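Local coordinates for glucanase (Clostridium thermocellum, PDB 5GXX), which probably hydrolyses internal beta-1,4-glucosidic bonds of cellulose as a glycosyl hydrolase family 9 endoglucanase of the cellulosome, at residues A[60-65]-A[149-154]; A[98-103]-A[165-170]; A[143-148]-A[169-174]. The protein carries 1 engineered substitution. All coordinates share one frame; numbering follows the deposited sequence.

All three contacts lie in the family 9 catalytic region, whose known fold is an (alpha/alpha)6 barrel. Four helices are involved, in chain order 58-75, 85-101, 142-158 and 162-178. Contact 1 joins the first to the third, contact 2 the second to the fourth, and contact 3 the third to the fourth. Contact 1 crosses both others along the chain, and contacts 2 and 3 share Lys-169 and Lys-170. Contact centres are about 10 Å apart for 1 and 2 and for 1 and 3, and about 8 Å for 2 and 3. Helix 142-158 touches the other three; helix 162-178 packs on 142-158 and 85-101. The four helices thus form one patch of the barrel wall.

Contact 1. Residues A[60-65]-A[149-154]; sequences PMAYSA and AAALAV
Ala-151 CB rests against the carbonyl of Ala-62, the flat group at the heart of this contact. It comes to 3.4 Å from Ala-62 O, tilted to one side of the peptide plane. A second flat group is the Pro-60 carbonyl, within helix 58-75. Ser-64 N and Ser-64 OG bond to its oxygen from opposite faces, with OG at 2.8 Å. The hydroxyl is thereby bonded to its own helix, and the serine side chain touches helix 412-429.

The remaining contact is small and apolar. Ala-151 CB lies 4.1 Å from Ala-65 CB and a little farther from Ala-62 CB, so one methyl meets two residues one turn apart. Bare methyls let the backbones come close, with the CA atoms of Ala-65 and Ala-151 5.6 Å apart. Leu-92 and Leu-99 of helix 85-101 also touch this alanine group.

Water 1 joins the helices beside the methyls. It donates to Ala-65 O at 3.1 Å and to Ala-151 O at 2.8 Å. No direct hydrogen bond crosses between the segments. The chemistry implies close apolar helix packing, with one water spending both its protons on two main-chain oxygens.

Contact 2. Residues A[98-103]-A[165-170]; sequences YLVACD and LRYAKK
Val-100 and Tyr-167 join helices 85-101 and 162-178, two helices of the (alpha/alpha)6 barrel known for family 9. The tight part is a CH-pi contact. Val-100 CG1 stands 3.7 Å from the centroid of the Tyr-167 ring and only 6° off its normal. The first torsion of Val-100 (171°) sets CG1 anti to the backbone N and over the ring, while CG2 reaches the root of the tyrosine, 3.9 Å from Tyr-167 CG. Val-100 also touches Leu-152 of helix 142-158.

The looser side is polar and wetter. Asp-103 comes to the ring edge, with Asp-103 OD2 3.6 Å from Tyr-167 CE2. Its carboxylate plane is turned 83° from the ring. Asp-103 OD1 is taken by the backbone N of Gly-105, which helps to fix the group. On the ring face opposite Val-100, Lys-170 lays CD near the rim. Lys-170 NZ stays 5.1 Å from Asp-103 OD2, so the opposite charges probably attract without forming a salt bridge. Water 2 sits in the ring plane, at the edge: it donates to Asp-103 OD2 at 2.8 Å and is hydrogen-bonded to Tyr-167 OH at 2.7 Å.

Contact 3. Residues A[143-148]-A[169-174]; sequences AVVGQM and KKYFEL
Val-145 is the main bump of segment 143-148, on helix 142-158, and it fills the hollow between Tyr-171 and Leu-174. One branch does the touching. Val-145 CG1 is anti to the backbone N (chi1 179°), and this carries it onto the other helix. It comes to 3.1 Å from Tyr-171 O, a tight approach of a methyl to a main-chain oxygen. The same methyl is 3.7 Å from Tyr-171 CB and 4.1 Å from Leu-174 CD2. The hollow thus has a backbone carbonyl, the base of an aromatic side chain and the end of a leucine around it.

Tyr-171 is the bump in return. It reaches past Val-145 to Met-148, one turn along. Its CB also lies against the carbonyl oxygen of Val-145. Farther out, Met-148 CB packs on Tyr-171 CD2, and Met-148 CE lies 3.7 Å from Tyr-171 CE2. A bend at chi3 (62°) curls the end of the methionine back to the ring. Its sulfur makes an oblique Met-aromatic contact, with SD 5.5 Å from the ring centroid. The phenol end leaves the contact and its OH is hydrogen-bonded to Leu-99 O of helix 85-101. Val-108 of strand 108-112 touches Val-145, Met-148 and Tyr-171.

The fit is close. The segment axes approach to 7.9 Å, at 152° between their directions. Phe-172 turns to the other side and packs on helix 198-212. That helix carries Glu-200, a calcium ligand that Ala-143 also touches. Helices 142-158 and 162-178 follow each other in the chain across a short loop and run nearly antiparallel, a helical hairpin within the (alpha/alpha)6 barrel known for family 9.

Contact 1. Residues A[60-65]-A[149-154]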
loop_
_atom_site.group_PDB
_atom_site.type_symbol
_atom_site.label_atom_id
_atom_site.label_comp_id
_atom_site.label_asym_id
_atom_site.label_seq_id
_atom_site.Cartn_x
_atom_site.Cartn_y
_atom_site.Cartn_z
ATOM N N PRO A 60 -7.412 -17.268 -37.583
ATOM C CA PRO A 60 -7.526 -16.049 -38.391
ATOM C C PRO A 60 -6.211 -15.613 -39.042
ATOM O O PRO A 60 -6.245 -14.919 -40.059
ATOM C CB PRO A 60 -8.009 -14.998 -37.378
ATOM C CG PRO A 60 -7.470 -15.518 -36.051
ATOM C CD PRO A 60 -7.690 -16.997 -36.164
ATOM N N MET A 61 -5.061 -16.011 -38.503
ATOM C CA MET A 61 -3.817 -15.605 -39.131
ATOM C C MET A 61 -3.678 -16.273 -40.479
ATOM O O MET A 61 -3.379 -15.608 -41.486
ATOM C CB MET A 61 -2.593 -15.931 -38.274
ATOM C CG MET A 61 -1.382 -15.118 -38.698
ATOM S SD MET A 61 0.222 -15.771 -38.206
ATOM C CE MET A 61 0.110 -15.858 -36.424
ATOM N N ALA A 62 -3.937 -17.584 -40.499
ATOM C CA ALA A 62 -3.827 -18.342 -41.730
ATOM C C ALA A 62 -4.930 -17.914 -42.690
ATOM O O ALA A 62 -4.679 -17.780 -43.881
ATOM C CB ALA A 62 -3.878 -19.836 -41.433
ATOM N N TYR A 63 -6.127 -17.629 -42.182
ATOM C CA TYR A 63 -7.229 -17.184 -43.036
ATOM C C TYR A 63 -6.790 -15.924 -43.756
ATOM O O TYR A 63 -6.963 -15.789 -44.976
ATOM C CB TYR A 63 -8.504 -16.922 -42.223
ATOM C CG TYR A 63 -9.468 -15.994 -42.932
ATOM C CD1 TYR A 63 -10.391 -16.493 -43.848
ATOM C CD2 TYR A 63 -9.434 -14.614 -42.691
ATOM C CE1 TYR A 63 -11.268 -15.650 -44.521
ATOM C CE2 TYR A 63 -10.317 -13.754 -43.365
ATOM C CZ TYR A 63 -11.212 -14.287 -44.281
ATOM O OH TYR A 63 -12.101 -13.482 -44.960
ATOM N N SER A 64 -6.221 -15.006 -42.977
ATOM C CA SER A 64 -5.783 -13.703 -43.494
ATOM C C SER A 64 -4.724 -13.910 -44.574
ATOM O O SER A 64 -4.796 -13.320 -45.651
ATOM C CB SER A 64 -5.274 -12.755 -42.402
ATOM O OG SER A 64 -6.275 -12.472 -41.437
ATOM N N ALA A 65 -3.725 -14.735 -44.286
ATOM C CA ALA A 65 -2.716 -15.065 -45.293
ATOM C C ALA A 65 -3.316 -15.681 -46.559
ATOM O O ALA A 65 -2.947 -15.289 -47.670
ATOM C CB ALA A 65 -1.676 -16.010 -44.691
ATOM N N ALA A 149 -3.135 -25.081 -44.131
ATOM C CA ALA A 149 -2.875 -25.752 -45.402
ATOM C C ALA A 149 -3.315 -24.901 -46.591
ATOM O O ALA A 149 -2.583 -24.789 -47.572
ATOM C CB ALA A 149 -3.591 -27.087 -45.460
ATOM N N ALA A 150 -4.513 -24.323 -46.495
ATOM C CA ALA A 150 -5.072 -23.522 -47.574
ATOM C C ALA A 150 -4.192 -22.310 -47.860
ATOM O O ALA A 150 -3.912 -21.992 -49.020
ATOM C CB ALA A 150 -6.485 -23.069 -47.208
ATOM N N ALA A 151 -3.753 -21.640 -46.795
ATOM C CA ALA A 151 -2.906 -20.452 -46.925
ATOM C C ALA A 151 -1.614 -20.798 -47.644
ATOM O O ALA A 151 -1.167 -20.094 -48.555
ATOM C CB ALA A 151 -2.607 -19.868 -45.558
ATOM N N LEU A 152 -1.039 -21.928 -47.249
ATOM C CA LEU A 152 0.187 -22.381 -47.898
ATOM C C LEU A 152 -0.024 -22.876 -49.330
ATOM O O LEU A 152 0.851 -22.715 -50.190
ATOM C CB LEU A 152 0.891 -23.427 -47.027
ATOM C CG LEU A 152 1.493 -22.842 -45.744
ATOM C CD1 LEU A 152 1.721 -23.928 -44.694
ATOM C CD2 LEU A 152 2.787 -22.067 -46.015
ATOM N N ALA A 153 -1.198 -23.421 -49.612
ATOM C CA ALA A 153 -1.498 -23.865 -50.971
ATOM C C ALA A 153 -1.585 -22.670 -51.915
ATOM O O ALA A 153 -0.878 -22.598 -52.915
ATOM C CB ALA A 153 -2.777 -24.681 -51.002
ATOM N N VAL A 154 -2.460 -21.715 -51.612
ATOM C CA VAL A 154 -2.478 -20.526 -52.457
ATOM C C VAL A 154 -1.147 -19.762 -52.471
ATOM O O VAL A 154 -0.701 -19.306 -53.527
ATOM C CB VAL A 154 -3.690 -19.620 -52.156
ATOM C CG1 VAL A 154 -3.668 -19.071 -50.712
ATOM C CG2 VAL A 154 -3.777 -18.511 -53.187
HETATM O O HOH W 1 -1.375 -17.421 -49.204
#

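Contact 2. Residues A[98-103]-A[165-170]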
loop_
_atom_site.group_PDB
_atom_site.type_symbol
_atom_site.label_atom_id
_atom_site.label_comp_id
_atom_site.label_asym_id
_atom_site.label_seq_id
_atom_site.Cartn_x
_atom_site.Cartn_y
_atom_site.Cartn_z
ATOM N N TYR A 98 5.971 -18.238 -40.934
ATOM C CA TYR A 98 5.488 -18.603 -39.609
ATOM C C TYR A 98 4.655 -19.883 -39.635
ATOM O O TYR A 98 4.894 -20.748 -38.793
ATOM C CB TYR A 98 4.758 -17.430 -38.924
ATOM C CG TYR A 98 3.958 -17.827 -37.699
ATOM C CD1 TYR A 98 2.628 -18.219 -37.814
ATOM C CD2 TYR A 98 4.521 -17.820 -36.425
ATOM C CE1 TYR A 98 1.879 -18.575 -36.705
ATOM C CE2 TYR A 98 3.785 -18.180 -35.309
ATOM C CZ TYR A 98 2.471 -18.566 -35.456
ATOM O OH TYR A 98 1.710 -18.936 -34.368
ATOM N N LEU A 99 3.731 -20.033 -40.581
ATOM C CA LEU A 99 2.907 -21.238 -40.613
ATOM C C LEU A 99 3.772 -22.483 -40.819
ATOM O O LEU A 99 3.536 -23.509 -40.170
ATOM C CB LEU A 99 1.837 -21.169 -41.700
ATOM C CG LEU A 99 0.847 -20.006 -41.583
ATOM C CD1 LEU A 99 -0.230 -20.103 -42.659
ATOM C CD2 LEU A 99 0.229 -19.981 -40.185
ATOM N N VAL A 100 4.775 -22.377 -41.685
ATOM C CA VAL A 100 5.771 -23.446 -41.849
ATOM C C VAL A 100 6.527 -23.725 -40.549
ATOM O O VAL A 100 6.707 -24.896 -40.175
ATOM C CB VAL A 100 6.736 -23.159 -43.028
ATOM C CG1 VAL A 100 7.936 -24.147 -43.087
ATOM C CG2 VAL A 100 5.989 -23.264 -44.342
ATOM N N ALA A 101 6.935 -22.663 -39.855
ATOM C CA ALA A 101 7.700 -22.818 -38.620
ATOM C C ALA A 101 6.909 -23.455 -37.483
ATOM O O ALA A 101 7.497 -23.938 -36.512
ATOM C CB ALA A 101 8.337 -21.492 -38.192
ATOM N N CYS A 102 5.583 -23.480 -37.609
ATOM C CA CYS A 102 4.704 -24.093 -36.607
ATOM C C CYS A 102 4.632 -25.623 -36.686
ATOM O O CYS A 102 4.047 -26.246 -35.802
ATOM C CB CYS A 102 3.275 -23.584 -36.768
ATOM S SG CYS A 102 3.049 -21.897 -36.154
ATOM N N ASP A 103 5.207 -26.217 -37.727
ATOM C CA ASP A 103 5.146 -27.663 -37.912
ATOM C C ASP A 103 5.750 -28.424 -36.731
ATOM O O ASP A 103 6.866 -28.118 -36.310
ATOM C CB ASP A 103 5.903 -28.063 -39.184
ATOM C CG ASP A 103 5.868 -29.556 -39.451
ATOM O OD1 ASP A 103 4.817 -30.206 -39.263
ATOM O OD2 ASP A 103 6.923 -30.071 -39.879
ATOM N N LEU A 165 4.127 -25.485 -50.791
ATOM C CA LEU A 165 3.274 -26.552 -51.304
ATOM C C LEU A 165 3.493 -27.849 -50.528
ATOM O O LEU A 165 2.539 -28.560 -50.209
ATOM C CB LEU A 165 3.504 -26.776 -52.808
ATOM C CG LEU A 165 2.679 -27.920 -53.410
ATOM C CD1 LEU A 165 1.161 -27.733 -53.279
ATOM C CD2 LEU A 165 3.071 -28.158 -54.859
ATOM N N ARG A 166 4.754 -28.131 -50.205
ATOM C CA ARG A 166 5.092 -29.303 -49.405
ATOM C C ARG A 166 4.362 -29.280 -48.056
ATOM O O ARG A 166 3.757 -30.284 -47.655
ATOM C CB ARG A 166 6.608 -29.387 -49.219
ATOM C CG ARG A 166 7.073 -30.525 -48.315
ATOM C CD ARG A 166 8.601 -30.542 -48.190
ATOM N NE ARG A 166 9.080 -31.506 -47.199
ATOM C CZ ARG A 166 9.264 -32.811 -47.430
ATOM N NH1 ARG A 166 8.979 -33.341 -48.615
ATOM N NH2 ARG A 166 9.708 -33.596 -46.450
ATOM N N TYR A 167 4.408 -28.132 -47.379
ATOM C CA TYR A 167 3.758 -27.971 -46.080
ATOM C C TYR A 167 2.241 -27.879 -46.201
ATOM O O TYR A 167 1.528 -28.364 -45.325
ATOM C CB TYR A 167 4.351 -26.799 -45.296
ATOM C CG TYR A 167 5.686 -27.175 -44.684
ATOM C CD1 TYR A 167 6.851 -27.195 -45.455
ATOM C CD2 TYR A 167 5.773 -27.550 -43.345
ATOM C CE1 TYR A 167 8.074 -27.578 -44.900
ATOM C CE2 TYR A 167 6.991 -27.930 -42.779
ATOM C CZ TYR A 167 8.137 -27.928 -43.559
ATOM O OH TYR A 167 9.346 -28.301 -43.002
ATOM N N ALA A 168 1.744 -27.272 -47.277
ATOM C CA ALA A 168 0.304 -27.297 -47.527
ATOM C C ALA A 168 -0.211 -28.735 -47.589
ATOM O O ALA A 168 -1.262 -29.057 -47.028
ATOM C CB ALA A 168 -0.023 -26.582 -48.810
ATOM N N LYS A 169 0.532 -29.609 -48.268
ATOM C CA LYS A 169 0.144 -31.011 -48.360
ATOM C C LYS A 169 0.298 -31.725 -47.023
ATOM O O LYS A 169 -0.546 -32.560 -46.687
ATOM C CB LYS A 169 0.987 -31.721 -49.414
ATOM C CG LYS A 169 0.720 -31.273 -50.835
ATOM C CD LYS A 169 1.652 -31.985 -51.808
ATOM C CE LYS A 169 1.363 -31.589 -53.241
ATOM N NZ LYS A 169 2.052 -32.537 -54.172
ATOM N N LYS A 170 1.357 -31.397 -46.277
ATOM C CA LYS A 170 1.572 -31.990 -44.957
ATOM C C LYS A 170 0.366 -31.682 -44.071
ATOM O O LYS A 170 -0.238 -32.569 -43.463
ATOM C CB LYS A 170 2.844 -31.453 -44.288
ATOM C CG LYS A 170 4.171 -32.113 -44.627
ATOM C CD LYS A 170 5.249 -31.513 -43.732
ATOM C CE LYS A 170 6.658 -31.889 -44.170
ATOM N NZ LYS A 170 6.964 -33.308 -43.852
HETATM O O HOH W 2 9.312 -28.776 -40.395
#

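Contact 3. Residues A[143-148]-A[169-174]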
loop_
_atom_site.group_PDB
_atom_site.type_symbol
_atom_site.label_atom_id
_atom_site.label_comp_id
_atom_site.label_asym_id
_atom_site.label_seq_id
_atom_site.Cartn_x
_atom_site.Cartn_y
_atom_site.Cartn_z
ATOM N N ALA A 143 -9.871 -27.601 -38.366
ATOM C CA ALA A 143 -10.129 -26.238 -38.850
ATOM C C ALA A 143 -8.840 -25.426 -38.928
ATOM O O ALA A 143 -8.471 -24.925 -39.992
ATOM C CB ALA A 143 -11.153 -25.534 -37.967
ATOM N N VAL A 144 -8.113 -25.342 -37.819
ATOM C CA VAL A 144 -6.897 -24.534 -37.827
ATOM C C VAL A 144 -5.845 -25.120 -38.772
ATOM O O VAL A 144 -5.235 -24.376 -39.548
ATOM C CB VAL A 144 -6.354 -24.227 -36.413
ATOM C CG1 VAL A 144 -5.819 -25.486 -35.727
ATOM C CG2 VAL A 144 -5.299 -23.120 -36.457
ATOM N N VAL A 145 -5.630 -26.436 -38.731
ATOM C CA VAL A 145 -4.652 -27.028 -39.636
ATOM C C VAL A 145 -5.067 -26.961 -41.107
ATOM O O VAL A 145 -4.221 -26.779 -41.984
ATOM C CB VAL A 145 -4.319 -28.496 -39.232
ATOM C CG1 VAL A 145 -3.316 -29.145 -40.194
ATOM C CG2 VAL A 145 -3.750 -28.557 -37.810
ATOM N N GLY A 146 -6.361 -27.093 -41.379
ATOM C CA GLY A 146 -6.866 -27.023 -42.745
ATOM C C GLY A 146 -6.694 -25.620 -43.310
ATOM O O GLY A 146 -6.354 -25.439 -44.482
ATOM N N GLN A 147 -6.936 -24.624 -42.466
ATOM C CA GLN A 147 -6.732 -23.230 -42.882
ATOM C C GLN A 147 -5.260 -22.922 -43.133
ATOM O O GLN A 147 -4.916 -22.250 -44.110
ATOM C CB GLN A 147 -7.361 -22.236 -41.886
ATOM C CG GLN A 147 -7.415 -20.772 -42.355
ATOM C CD GLN A 147 -8.219 -20.566 -43.627
ATOM O OE1 GLN A 147 -7.678 -20.105 -44.630
ATOM N NE2 GLN A 147 -9.504 -20.913 -43.599
ATOM N N MET A 148 -4.382 -23.457 -42.287
ATOM C CA MET A 148 -2.947 -23.276 -42.500
ATOM C C MET A 148 -2.551 -23.921 -43.830
ATOM O O MET A 148 -1.763 -23.357 -44.590
ATOM C CB MET A 148 -2.129 -23.850 -41.334
ATOM C CG MET A 148 -2.366 -23.142 -40.000
ATOM S SD MET A 148 -1.730 -24.054 -38.561
ATOM C CE MET A 148 0.036 -24.101 -38.906
ATOM N N LYS A 169 0.532 -29.609 -48.268
ATOM C CA LYS A 169 0.144 -31.011 -48.360
ATOM C C LYS A 169 0.298 -31.725 -47.023
ATOM O O LYS A 169 -0.546 -32.560 -46.687
ATOM C CB LYS A 169 0.987 -31.721 -49.414
ATOM C CG LYS A 169 0.720 -31.273 -50.835
ATOM C CD LYS A 169 1.652 -31.985 -51.808
ATOM C CE LYS A 169 1.363 -31.589 -53.241
ATOM N NZ LYS A 169 2.052 -32.537 -54.172
ATOM N N LYS A 170 1.357 -31.397 -46.277
ATOM C CA LYS A 170 1.572 -31.990 -44.957
ATOM C C LYS A 170 0.366 -31.682 -44.071
ATOM O O LYS A 170 -0.238 -32.569 -43.463
ATOM C CB LYS A 170 2.844 -31.453 -44.288
ATOM C CG LYS A 170 4.171 -32.113 -44.627
ATOM C CD LYS A 170 5.249 -31.513 -43.732
ATOM C CE LYS A 170 6.658 -31.889 -44.170
ATOM N NZ LYS A 170 6.964 -33.308 -43.852
ATOM N N TYR A 171 -0.013 -30.407 -44.047
ATOM C CA TYR A 171 -1.073 -29.953 -43.164
ATOM C C TYR A 171 -2.444 -30.466 -43.601
ATOM O O TYR A 171 -3.241 -30.886 -42.762
ATOM C CB TYR A 171 -1.051 -28.427 -43.032
ATOM C CG TYR A 171 0.173 -27.872 -42.336
ATOM C CD1 TYR A 171 1.057 -28.692 -41.620
ATOM C CD2 TYR A 171 0.460 -26.514 -42.385
ATOM C CE1 TYR A 171 2.162 -28.152 -40.970
ATOM C CE2 TYR A 171 1.559 -25.977 -41.734
ATOM C CZ TYR A 171 2.414 -26.800 -41.037
ATOM O OH TYR A 171 3.505 -26.246 -40.418
ATOM N N PHE A 172 -2.694 -30.504 -44.907
ATOM C CA PHE A 172 -3.978 -30.992 -45.371
ATOM C C PHE A 172 -4.149 -32.466 -45.024
ATOM O O PHE A 172 -5.206 -32.882 -44.560
ATOM C CB PHE A 172 -4.212 -30.772 -46.864
ATOM C CG PHE A 172 -5.460 -31.450 -47.343
ATOM C CD1 PHE A 172 -6.713 -30.881 -47.123
ATOM C CD2 PHE A 172 -5.395 -32.691 -47.946
ATOM C CE1 PHE A 172 -7.868 -31.534 -47.529
ATOM C CE2 PHE A 172 -6.548 -33.353 -48.357
ATOM C CZ PHE A 172 -7.791 -32.781 -48.140
ATOM N N GLU A 173 -3.092 -33.245 -45.219
ATOM C CA GLU A 173 -3.190 -34.658 -44.900
ATOM C C GLU A 173 -3.508 -34.883 -43.423
ATOM O O GLU A 173 -4.299 -35.778 -43.099
ATOM C CB GLU A 173 -1.916 -35.387 -45.339
ATOM C CG GLU A 173 -1.827 -35.553 -46.851
ATOM C CD GLU A 173 -0.410 -35.801 -47.352
ATOM O OE1 GLU A 173 0.491 -36.096 -46.531
ATOM O OE2 GLU A 173 -0.187 -35.698 -48.581
ATOM N N LEU A 174 -2.880 -34.094 -42.549
ATOM C CA LEU A 174 -3.077 -34.191 -41.104
ATOM C C LEU A 174 -4.492 -33.776 -40.752
ATOM O O LEU A 174 -5.180 -34.429 -39.976
ATOM C CB LEU A 174 -2.079 -33.321 -40.332
ATOM C CG LEU A 174 -2.296 -33.137 -38.823
ATOM C CD1 LEU A 174 -2.222 -34.476 -38.105
ATOM C CD2 LEU A 174 -1.325 -32.148 -38.185
#